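Local coordinates for pleckstrin homology domain-containing family A member 8 (Homo sapiens, PDB 5KDI), which probably transfers simple glycosphingolipids, which it selects and binds through an all-helical GLTP fold, at residues T9-I14 against L28-A33; I22-F27 against T72-I77; G55-V60 against L98-G103. The protein carries 2 engineered substitutions. All coordinates share one frame; numbering follows the deposited sequence.

Contact 1. Residues T9-I14 against L28-A33; sequences TSFSDI and LASCYA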
loop_
_atom_site.group_PDB
_atom_site.type_symbol
_atom_site.label_atom_id
_atom_site.label_comp_id
_atom_site.label_asym_id
_atom_site.label_seq_id
_atom_site.Cartn_x
_atom_site.Cartn_y
_atom_site.Cartn_z
ATOM N N THR A 9 -8.652 -2.216 -8.174
ATOM C CA THR A 9 -7.248 -2.229 -7.842
ATOM C C THR A 9 -6.608 -0.865 -7.842
ATOM O O THR A 9 -5.896 -0.485 -6.872
ATOM C CB THR A 9 -6.473 -3.178 -8.742
ATOM O OG1 THR A 9 -6.988 -4.512 -8.565
ATOM C CG2 THR A 9 -4.989 -3.122 -8.539
ATOM N N SER A 10 -6.799 -0.090 -8.900
ATOM C CA SER A 10 -5.976 1.100 -9.033
ATOM C C SER A 10 -6.404 2.320 -8.190
ATOM O O SER A 10 -7.548 2.796 -8.207
ATOM C CB SER A 10 -5.886 1.556 -10.489
ATOM O OG SER A 10 -4.879 2.536 -10.588
ATOM N N PHE A 11 -5.405 2.882 -7.550
ATOM C CA PHE A 11 -5.573 4.166 -6.921
ATOM C C PHE A 11 -6.036 5.295 -7.890
ATOM O O PHE A 11 -6.706 6.242 -7.511
ATOM C CB PHE A 11 -4.287 4.582 -6.229
ATOM C CG PHE A 11 -3.917 3.714 -5.073
ATOM C CD1 PHE A 11 -4.441 3.974 -3.839
ATOM C CD2 PHE A 11 -3.118 2.573 -5.271
ATOM C CE1 PHE A 11 -4.147 3.130 -2.753
ATOM C CE2 PHE A 11 -2.812 1.765 -4.209
ATOM C CZ PHE A 11 -3.353 2.036 -2.956
ATOM N N SER A 12 -5.723 5.133 -9.182
ATOM C CA SER A 12 -6.073 6.055 -10.242
ATOM C C SER A 12 -7.557 6.084 -10.573
ATOM O O SER A 12 -7.983 7.002 -11.276
ATOM C CB SER A 12 -5.215 5.828 -11.462
ATOM O OG SER A 12 -5.469 4.634 -12.162
ATOM N N ASP A 13 -8.319 5.099 -10.090
ATOM C CA ASP A 13 -9.753 5.049 -10.337
ATOM C C ASP A 13 -10.546 5.558 -9.111
ATOM O O ASP A 13 -11.755 5.504 -9.097
ATOM C CB ASP A 13 -10.191 3.639 -10.745
ATOM C CG ASP A 13 -9.811 3.274 -12.161
ATOM O OD1 ASP A 13 -9.615 4.180 -12.957
ATOM O OD2 ASP A 13 -9.648 2.037 -12.432
ATOM N N ILE A 14 -9.820 6.079 -8.113
ATOM C CA ILE A 14 -10.412 6.694 -6.962
ATOM C C ILE A 14 -10.510 8.211 -7.178
ATOM O O ILE A 14 -9.479 8.912 -7.348
ATOM C CB ILE A 14 -9.615 6.410 -5.678
ATOM C CG1 ILE A 14 -9.380 4.920 -5.449
ATOM C CG2 ILE A 14 -10.301 7.064 -4.505
ATOM C CD1 ILE A 14 -8.590 4.619 -4.203
ATOM N N LEU A 28 -9.423 1.388 0.804
ATOM C CA LEU A 28 -9.127 0.137 1.483
ATOM C C LEU A 28 -9.104 -1.018 0.461
ATOM O O LEU A 28 -8.328 -1.969 0.595
ATOM C CB LEU A 28 -10.069 -0.103 2.621
ATOM C CG LEU A 28 -9.963 0.899 3.801
ATOM C CD1 LEU A 28 -11.016 0.530 4.841
ATOM C CD2 LEU A 28 -8.576 0.882 4.428
ATOM N N ALA A 29 -9.965 -0.937 -0.556
ATOM C CA ALA A 29 -9.974 -1.984 -1.618
ATOM C C ALA A 29 -8.693 -1.990 -2.412
ATOM O O ALA A 29 -8.161 -3.062 -2.757
ATOM C CB ALA A 29 -11.197 -1.829 -2.544
ATOM N N SER A 30 -8.171 -0.807 -2.654
ATOM C CA SER A 30 -6.883 -0.697 -3.368
ATOM C C SER A 30 -5.749 -1.279 -2.511
ATOM O O SER A 30 -4.794 -1.912 -3.037
ATOM C CB SER A 30 -6.606 0.746 -3.801
ATOM O OG SER A 30 -7.519 1.093 -4.859
ATOM N N CYS A 31 -5.819 -1.043 -1.207
ATOM C CA CYS A 31 -4.814 -1.632 -0.315
ATOM C C CYS A 31 -4.914 -3.150 -0.329
ATOM O O CYS A 31 -3.904 -3.888 -0.381
ATOM C CB CYS A 31 -5.017 -1.075 1.099
ATOM S SG CYS A 31 -4.657 0.674 1.343
ATOM N N TYR A 32 -6.141 -3.652 -0.275
ATOM C CA TYR A 32 -6.321 -5.105 -0.213
ATOM C C TYR A 32 -5.849 -5.826 -1.504
ATOM O O TYR A 32 -5.385 -6.958 -1.454
ATOM C CB TYR A 32 -7.790 -5.442 0.014
ATOM C CG TYR A 32 -7.925 -6.939 0.155
ATOM C CD1 TYR A 32 -7.602 -7.552 1.302
ATOM C CD2 TYR A 32 -8.237 -7.728 -0.931
ATOM C CE1 TYR A 32 -7.674 -8.967 1.447
ATOM C CE2 TYR A 32 -8.240 -9.134 -0.848
ATOM C CZ TYR A 32 -7.972 -9.721 0.385
ATOM O OH TYR A 32 -8.008 -11.048 0.513
ATOM N N ALA A 33 -5.932 -5.136 -2.623
ATOM C CA ALA A 33 -5.751 -5.762 -3.942
ATOM C C ALA A 33 -4.422 -6.459 -4.098
ATOM O O ALA A 33 -4.295 -7.424 -4.863
ATOM C CB ALA A 33 -5.960 -4.716 -5.059
HETATM O O HOH W 1 -3.793 -1.809 -5.483
#
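S30 carries most of this contact, and T9, F11 and I14 gather round its side chain. The CB of S30 sits over one face of the F11 ring, 3.7 Å from the ring centroid and 16° off the ring normal. This is a CH-pi contact, shifted toward the rim, with CE1 and CZ of the ring nearest. The opposite end of the S30 side chain is polar. Its OG is held beside the backbone N of S30 (chi1 -70°) and lies 3.0 Å from T9 O. Its weak hydrogen bonds go to the carbonyls of N8 and A26, which must share its one proton. The CD1 of I14 packs against it, 3.7 Å from S30 OG. A water then ties the two backbones together. It donates to T9 O at 2.8 Å and to S30 O at 2.6 Å. At C31 the backbone N is the nearest atom to F11, oblique to the ring at CZ. The C31 side chain packs on I57 and L104. A33 closes the segment. Its CB packs against T9, 3.7 Å from T9 OG1, and both side chains also touch F3. The OG1 of T9 is hydrogen-bonded to T6 OG1. F11 and Y185 of helix 172-202 form a T-shaped ring pair. The short 3-10 turn 11-13 thus lies between helix 24-32 and helix 172-202, with the F11 ring reaching in as far as L104. The contact joins the N-terminal loop to the first helix of the GLTP fold, a two-layer all-helical fold that encloses the lipid.

Contact 2. Residues I22-F27 against T72-I77; sequences IPTEAF and TTLQKI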
loop_
_atom_site.group_PDB
_atom_site.type_symbol
_atom_site.label_atom_id
_atom_site.label_comp_id
_atom_site.label_asym_id
_atom_site.label_seq_id
_atom_site.Cartn_x
_atom_site.Cartn_y
_atom_site.Cartn_z
ATOM N N ILE A 22 -10.518 11.428 0.624
ATOM C CA ILE A 22 -10.202 10.131 0.017
ATOM C C ILE A 22 -11.297 9.175 0.481
ATOM O O ILE A 22 -11.406 8.849 1.660
ATOM C CB ILE A 22 -8.807 9.611 0.471
ATOM C CG1 ILE A 22 -7.697 10.669 0.127
ATOM C CG2 ILE A 22 -8.573 8.190 -0.041
ATOM C CD1 ILE A 22 -6.336 10.461 0.819
ATOM N N PRO A 23 -12.100 8.679 -0.486
ATOM C CA PRO A 23 -13.201 7.756 -0.130
ATOM C C PRO A 23 -12.656 6.514 0.611
ATOM O O PRO A 23 -11.742 5.811 0.098
ATOM C CB PRO A 23 -13.788 7.376 -1.499
ATOM C CG PRO A 23 -13.410 8.471 -2.396
ATOM C CD PRO A 23 -12.070 8.947 -1.940
ATOM N N THR A 24 -13.301 6.168 1.724
ATOM C CA THR A 24 -12.771 5.101 2.583
ATOM C C THR A 24 -12.781 3.717 1.930
ATOM O O THR A 24 -11.757 3.066 1.929
ATOM C CB THR A 24 -13.610 5.043 3.859
ATOM O OG1 THR A 24 -13.572 6.365 4.466
ATOM C CG2 THR A 24 -13.103 3.968 4.854
ATOM N N GLU A 25 -13.943 3.259 1.418
ATOM C CA GLU A 25 -14.020 1.880 0.892
ATOM C C GLU A 25 -13.096 1.677 -0.277
ATOM O O GLU A 25 -12.406 0.662 -0.367
ATOM C CB GLU A 25 -15.436 1.417 0.524
ATOM C CG GLU A 25 -16.510 1.544 1.588
ATOM C CD GLU A 25 -17.860 0.854 1.150
ATOM O OE1 GLU A 25 -17.900 0.114 0.108
ATOM O OE2 GLU A 25 -18.906 1.102 1.827
ATOM N N ALA A 26 -13.095 2.610 -1.219
ATOM C CA ALA A 26 -12.252 2.459 -2.405
ATOM C C ALA A 26 -10.764 2.410 -2.064
ATOM O O ALA A 26 -10.005 1.614 -2.622
ATOM C CB ALA A 26 -12.557 3.538 -3.447
ATOM N N PHE A 27 -10.333 3.266 -1.152
ATOM C CA PHE A 27 -8.958 3.247 -0.698
ATOM C C PHE A 27 -8.583 1.897 -0.106
ATOM O O PHE A 27 -7.528 1.350 -0.405
ATOM C CB PHE A 27 -8.695 4.430 0.242
ATOM C CG PHE A 27 -7.252 4.519 0.668
ATOM C CD1 PHE A 27 -6.371 5.275 -0.093
ATOM C CD2 PHE A 27 -6.788 3.896 1.788
ATOM C CE1 PHE A 27 -5.062 5.389 0.259
ATOM C CE2 PHE A 27 -5.448 4.036 2.182
ATOM C CZ PHE A 27 -4.610 4.767 1.404
ATOM N N THR A 72 -17.261 8.816 5.420
ATOM C CA THR A 72 -17.129 8.637 3.999
ATOM C C THR A 72 -15.712 8.796 3.450
ATOM O O THR A 72 -15.386 8.239 2.385
ATOM C CB THR A 72 -18.024 9.619 3.210
ATOM O OG1 THR A 72 -17.689 10.951 3.585
ATOM C CG2 THR A 72 -19.542 9.339 3.493
ATOM N N THR A 73 -14.853 9.447 4.240
ATOM C CA THR A 73 -13.496 9.625 3.866
ATOM C C THR A 73 -12.535 9.267 4.990
ATOM O O THR A 73 -12.878 9.255 6.164
ATOM C CB THR A 73 -13.194 11.046 3.412
ATOM O OG1 THR A 73 -13.305 11.903 4.537
ATOM C CG2 THR A 73 -14.136 11.493 2.285
ATOM N N LEU A 74 -11.300 9.012 4.595
ATOM C CA LEU A 74 -10.243 8.749 5.577
ATOM C C LEU A 74 -10.084 9.927 6.528
ATOM O O LEU A 74 -9.847 9.740 7.749
ATOM C CB LEU A 74 -8.945 8.415 4.872
ATOM C CG LEU A 74 -8.832 7.201 3.918
ATOM C CD1 LEU A 74 -7.466 7.098 3.238
ATOM C CD2 LEU A 74 -9.266 5.907 4.601
ATOM N N GLN A 75 -10.094 11.127 5.981
ATOM C CA GLN A 75 -9.922 12.308 6.795
ATOM C C GLN A 75 -11.007 12.469 7.871
ATOM O O GLN A 75 -10.751 12.828 9.010
ATOM C CB GLN A 75 -9.797 13.576 5.981
ATOM C CG GLN A 75 -8.604 13.617 5.027
ATOM C CD GLN A 75 -8.919 13.184 3.580
ATOM O OE1 GLN A 75 -9.671 12.206 3.344
ATOM N NE2 GLN A 75 -8.364 13.943 2.628
ATOM N N LYS A 76 -12.263 12.132 7.498
ATOM C CA LYS A 76 -13.364 12.169 8.443
ATOM C C LYS A 76 -13.156 11.207 9.590
ATOM O O LYS A 76 -13.457 11.538 10.747
ATOM C CB LYS A 76 -14.687 11.955 7.739
ATOM C CG LYS A 76 -15.120 13.162 6.890
ATOM C CD LYS A 76 -16.389 12.831 6.102
ATOM C CE LYS A 76 -16.911 13.971 5.276
ATOM N NZ LYS A 76 -17.494 15.055 6.107
ATOM N N ILE A 77 -12.605 10.028 9.304
ATOM C CA ILE A 77 -12.304 9.083 10.366
ATOM C C ILE A 77 -11.197 9.627 11.290
ATOM O O ILE A 77 -11.369 9.631 12.516
ATOM C CB ILE A 77 -11.895 7.701 9.800
ATOM C CG1 ILE A 77 -13.083 7.066 9.014
ATOM C CG2 ILE A 77 -11.401 6.789 10.944
ATOM C CD1 ILE A 77 -12.828 5.825 8.202
#
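I22 and P23 run beside T72 and T73, each pair leading into a helix. Two backbone hydrogen bonds join them. L74 N donates to I22 O at 2.9 Å, nearly in line with the carbonyl bond. T24 N donates to T72 O at 3.0 Å, from above the carbonyl plane. P23 and T73 form a single beta bridge. Two CA-H...O contacts, T73 CA to I22 O and P23 CA to T72 O, flank it.

One side chain adds a third hydrogen bond. Q75 OE1 takes I22 N at 3.0 Å, on a lone pair in the carbonyl plane and almost straight (173° at the hydrogen). The bend at chi2 (95°) turns OE1 toward I22 N. Its NE2 is bonded to S20 O, so both ends of the amide are fixed. T73 OG1 accepts from K76 N and caps helix 74-83. T24 OG1 is bonded to F71 O.

The apolar part centres on L74 CD1. It lies over one face of F27, 3.6 Å from the ring centroid, and also meets I22 CG2. T24 CG2 packs on I77 CD1.

Helices 24-32 and 74-83 are thus joined at their N-terminal ends. Helix 93-115 packs on F27, L74 and I77, and helix 172-202 on I22, F27 and Q75.

Contact 3. Residues G55-V60 against L98-G103; sequences GNIKKV and LWLKRG. With 6S8 ((~{Z})-~{N}-[(~{E},2~{S},3~{R})-1-[(2~{R},3~{R},4~{S},5~{R},6~{R})-6-(hydroxymethyl)-3,4,5-tris(oxidanyl)oxan-2-yl]oxy-3-oxidanyl-octadec-4-en-2-yl]octadec-9-enamide), chain C.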
loop_
_atom_site.group_PDB
_atom_site.type_symbol
_atom_site.label_atom_id
_atom_site.label_comp_id
_atom_site.label_asym_id
_atom_site.label_seq_id
_atom_site.Cartn_x
_atom_site.Cartn_y
_atom_site.Cartn_z
ATOM N N GLY A 55 -4.745 -6.685 8.672
ATOM C CA GLY A 55 -5.059 -6.213 9.980
ATOM C C GLY A 55 -5.331 -4.718 10.011
ATOM O O GLY A 55 -6.219 -4.276 10.729
ATOM N N ASN A 56 -4.537 -3.957 9.283
ATOM C CA ASN A 56 -4.755 -2.514 9.267
ATOM C C ASN A 56 -6.054 -2.114 8.498
ATOM O O ASN A 56 -6.774 -1.196 8.914
ATOM C CB ASN A 56 -3.573 -1.753 8.735
ATOM C CG ASN A 56 -2.442 -1.724 9.703
ATOM O OD1 ASN A 56 -2.693 -1.587 10.891
ATOM N ND2 ASN A 56 -1.185 -1.887 9.208
ATOM N N ILE A 57 -6.336 -2.810 7.412
ATOM C CA ILE A 57 -7.558 -2.590 6.666
ATOM C C ILE A 57 -8.743 -2.869 7.622
ATOM O O ILE A 57 -9.707 -2.068 7.719
ATOM C CB ILE A 57 -7.633 -3.458 5.406
ATOM C CG1 ILE A 57 -6.521 -3.050 4.401
ATOM C CG2 ILE A 57 -9.072 -3.463 4.860
ATOM C CD1 ILE A 57 -6.283 -4.039 3.267
ATOM N N LYS A 58 -8.644 -3.965 8.404
ATOM C CA LYS A 58 -9.716 -4.322 9.353
ATOM C C LYS A 58 -9.955 -3.186 10.359
ATOM O O LYS A 58 -11.087 -2.806 10.625
ATOM C CB LYS A 58 -9.356 -5.574 10.110
ATOM C CG LYS A 58 -10.381 -6.032 11.168
ATOM C CD LYS A 58 -9.832 -7.164 12.033
ATOM C CE LYS A 58 -8.785 -6.682 13.024
ATOM N NZ LYS A 58 -8.478 -7.641 14.154
ATOM N N LYS A 59 -8.873 -2.673 10.924
ATOM C CA LYS A 59 -8.995 -1.636 11.926
ATOM C C LYS A 59 -9.594 -0.318 11.395
ATOM O O LYS A 59 -10.378 0.338 12.111
ATOM C CB LYS A 59 -7.654 -1.423 12.604
ATOM C CG LYS A 59 -7.288 -2.629 13.478
ATOM C CD LYS A 59 -6.159 -2.369 14.353
ATOM C CE LYS A 59 -4.903 -2.417 13.641
ATOM N NZ LYS A 59 -3.803 -2.274 14.671
ATOM N N VAL A 60 -9.286 0.040 10.177
ATOM C CA VAL A 60 -9.957 1.180 9.585
ATOM C C VAL A 60 -11.455 0.876 9.316
ATOM O O VAL A 60 -12.328 1.670 9.652
ATOM C CB VAL A 60 -9.237 1.715 8.320
ATOM C CG1 VAL A 60 -9.974 2.969 7.767
ATOM C CG2 VAL A 60 -7.783 2.052 8.663
ATOM N N LEU A 98 -1.673 5.080 9.678
ATOM C CA LEU A 98 -0.262 5.423 9.743
ATOM C C LEU A 98 0.587 4.330 9.117
ATOM O O LEU A 98 1.475 4.570 8.269
ATOM C CB LEU A 98 0.179 5.700 11.146
ATOM C CG LEU A 98 1.645 6.080 11.397
ATOM C CD1 LEU A 98 1.998 7.392 10.701
ATOM C CD2 LEU A 98 1.934 6.014 12.896
ATOM N N TRP A 99 0.334 3.112 9.578
ATOM C CA TRP A 99 1.112 1.970 9.085
ATOM C C TRP A 99 0.728 1.562 7.651
ATOM O O TRP A 99 1.613 1.121 6.870
ATOM C CB TRP A 99 1.034 0.807 10.051
ATOM C CG TRP A 99 1.839 1.069 11.262
ATOM C CD1 TRP A 99 1.398 1.561 12.518
ATOM C CD2 TRP A 99 3.287 1.010 11.367
ATOM N NE1 TRP A 99 2.450 1.713 13.362
ATOM C CE2 TRP A 99 3.615 1.395 12.737
ATOM C CE3 TRP A 99 4.313 0.643 10.491
ATOM C CZ2 TRP A 99 4.933 1.391 13.190
ATOM C CZ3 TRP A 99 5.611 0.639 10.970
ATOM C CH2 TRP A 99 5.908 0.992 12.283
ATOM N N LEU A 100 -0.536 1.739 7.256
ATOM C CA LEU A 100 -0.903 1.548 5.850
ATOM C C LEU A 100 -0.161 2.511 4.937
ATOM O O LEU A 100 0.389 2.086 3.891
ATOM C CB LEU A 100 -2.396 1.595 5.586
ATOM C CG LEU A 100 -3.257 0.455 6.017
ATOM C CD1 LEU A 100 -4.728 0.846 5.837
ATOM C CD2 LEU A 100 -2.891 -0.746 5.151
ATOM N N LYS A 101 -0.114 3.799 5.308
ATOM C CA LYS A 101 0.549 4.732 4.433
ATOM C C LYS A 101 2.048 4.479 4.345
ATOM O O LYS A 101 2.637 4.622 3.288
ATOM C CB LYS A 101 0.170 6.184 4.761
ATOM C CG LYS A 101 0.919 6.874 5.873
ATOM C CD LYS A 101 0.590 8.364 5.920
ATOM C CE LYS A 101 1.614 9.160 6.723
ATOM N NZ LYS A 101 0.938 9.502 7.988
ATOM N N ARG A 102 2.636 4.007 5.455
ATOM C CA ARG A 102 4.040 3.676 5.450
ATOM C C ARG A 102 4.285 2.487 4.497
ATOM O O ARG A 102 5.247 2.475 3.732
ATOM C CB ARG A 102 4.553 3.389 6.870
ATOM C CG ARG A 102 4.631 4.640 7.730
ATOM C CD ARG A 102 4.923 4.267 9.188
ATOM N NE ARG A 102 5.072 5.474 9.995
ATOM C CZ ARG A 102 5.408 5.465 11.283
ATOM N NH1 ARG A 102 5.490 4.287 11.883
ATOM N NH2 ARG A 102 5.604 6.614 11.949
ATOM N N GLY A 103 3.410 1.513 4.577
ATOM C CA GLY A 103 3.548 0.396 3.717
ATOM C C GLY A 103 3.331 0.726 2.228
ATOM O O GLY A 103 4.056 0.248 1.350
HETATM C C1 6S8 C . 4.436 -2.711 12.421
HETATM C C2 6S8 C . 5.172 -3.318 11.247
HETATM N N2 6S8 C . 4.431 -3.022 10.029
HETATM C C3 6S8 C . 5.283 -4.857 11.441
HETATM O O3 6S8 C . 5.958 -5.071 12.699
HETATM C C4 6S8 C . 6.041 -5.456 10.314
HETATM C C5 6S8 C . 5.480 -6.371 9.519
HETATM C C6 6S8 C . 6.144 -7.062 8.361
HETATM C C7 6S8 C . 7.539 -6.633 7.982
HETATM C C8 6S8 C . 8.069 -7.808 7.209
HETATM C C9 6S8 C . 9.051 -7.282 6.227
HETATM C C10 6S8 C . 8.305 -6.700 5.057
HETATM C C11 6S8 C . 8.611 -7.488 3.769
HETATM C C12 6S8 C . 8.405 -6.570 2.577
HETATM C C13 6S8 C . 7.516 -7.112 1.467
HETATM C C14 6S8 C . 8.158 -8.138 0.548
HETATM C C15 6S8 C . 7.625 -8.021 -0.888
HETATM C C16 6S8 C . 7.170 -9.291 -1.586
HETATM C C17 6S8 C . 7.785 -9.659 -2.946
HETATM C C18 6S8 C . 7.470 -8.735 -4.113
HETATM C C1A 6S8 C . 2.165 -2.309 13.108
HETATM O O1A 6S8 C . 3.101 -3.200 12.538
HETATM C C2A 6S8 C . 0.779 -2.677 12.657
HETATM O O2A 6S8 C . 0.721 -2.544 11.224
HETATM C C3A 6S8 C . -0.289 -1.870 13.393
HETATM O O3A 6S8 C . -1.565 -2.361 13.047
HETATM C C4A 6S8 C . -0.049 -1.957 14.887
HETATM O O4A 6S8 C . -0.438 -3.231 15.396
HETATM O O5A 6S8 C . 3.075 -1.587 16.945
HETATM C C5M 6S8 C . 1.388 -1.596 15.211
HETATM C C6A 6S8 C . 1.660 -1.711 16.688
HETATM O O6A 6S8 C . 2.261 -2.483 14.504
HETATM C CAA 6S8 C . 4.972 -2.411 8.985
HETATM O OAA 6S8 C . 6.106 -1.940 8.954
HETATM C CAB 6S8 C . 4.043 -2.266 7.817
HETATM C CAC 6S8 C . 4.360 -3.627 7.130
HETATM C CAD 6S8 C . 4.705 -3.388 5.725
HETATM C CAE 6S8 C . 3.654 -4.098 4.919
HETATM C CAF 6S8 C . 4.021 -3.836 3.466
HETATM C CAG 6S8 C . 2.787 -3.377 2.669
HETATM C CAH 6S8 C . 2.787 -3.980 1.259
HETATM C CAI 6S8 C . 3.923 -3.345 0.512
HETATM C CAJ 6S8 C . 4.709 -4.001 -0.347
HETATM C CAK 6S8 C . 4.560 -5.440 -0.724
HETATM C CAL 6S8 C . 5.283 -5.442 -2.077
HETATM C CAM 6S8 C . 4.901 -6.585 -2.993
HETATM C CAN 6S8 C . 3.429 -6.561 -3.278
HETATM C CAO 6S8 C . 3.161 -7.173 -4.633
HETATM C CAP 6S8 C . 3.116 -6.149 -5.733
HETATM C CAQ 6S8 C . 1.885 -6.293 -6.569
HETATM C CAR 6S8 C . 1.475 -4.935 -6.978
HETATM O O HOH W 2 0.379 -1.695 6.396
#
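N56 and W99 meet at the sugar of the bound glycosylceramide. N56 ND2 lies 3.6 Å from W99 CB, with the amide and indole planes only 11° apart. The amide grips two neighbouring hydroxyls of the sugar. O3A donates to N56 OD1 at 2.6 Å, and N56 ND2 donates to O2A at 2.9 Å. K59 NZ gives O3A a further hydrogen bond of 2.8 Å. The lysine chain bends at chi3 (-77°) to bring NZ to that hydroxyl. W99 forms a platform: the sugar carbon C1A stands 3.8 Å above one face of the indole, toward its rim. NH1 of R102 lies over the opposite face. D52 OD1 and H137 NE2 also hydrogen-bond the lipid.

A second shell sets these groups. A water accepts from N56 ND2 at 3.2 Å and donates weakly to W99 O. With both OD1 and ND2 engaged, the rotation of the amide is fixed. Behind the polar end, N56 CB packs on the L100 side chain, which is modelled in two conformers, so the exact fit is uncertain. I57 and V60 touch L100 more loosely.

Helices 47-64 and 93-115 run roughly antiparallel here, their axes 9.8 Å apart and at 139°. Helix 24-32 covers the apolar side, with L28 on V60 and L100, and C31 on I57. Helix 172-202 packs on L98 and K101.

In the fold
All three contacts are buried. Contacts 1 and 3 lie nearer the centre of the chain, about 9 Å from it centre to centre, and contact 2 lies further out, at about 15 Å. Contacts 1 and 2 share helix 24-32 and meet where I14 packs on P23 and F11 on F27. Contact 3 uses helices 47-64 and 93-115, yet I57 and V60 reach helix 24-32 as well. The chemistry differs with place. Contact 1 combines a ring face, a serine and a water. Contact 2 adds backbone hydrogen bonds and a glutamine side chain to apolar packing between two helix starts. Contact 3 has no direct hydrogen bond between its segments, and its polar groups serve the lipid headgroup.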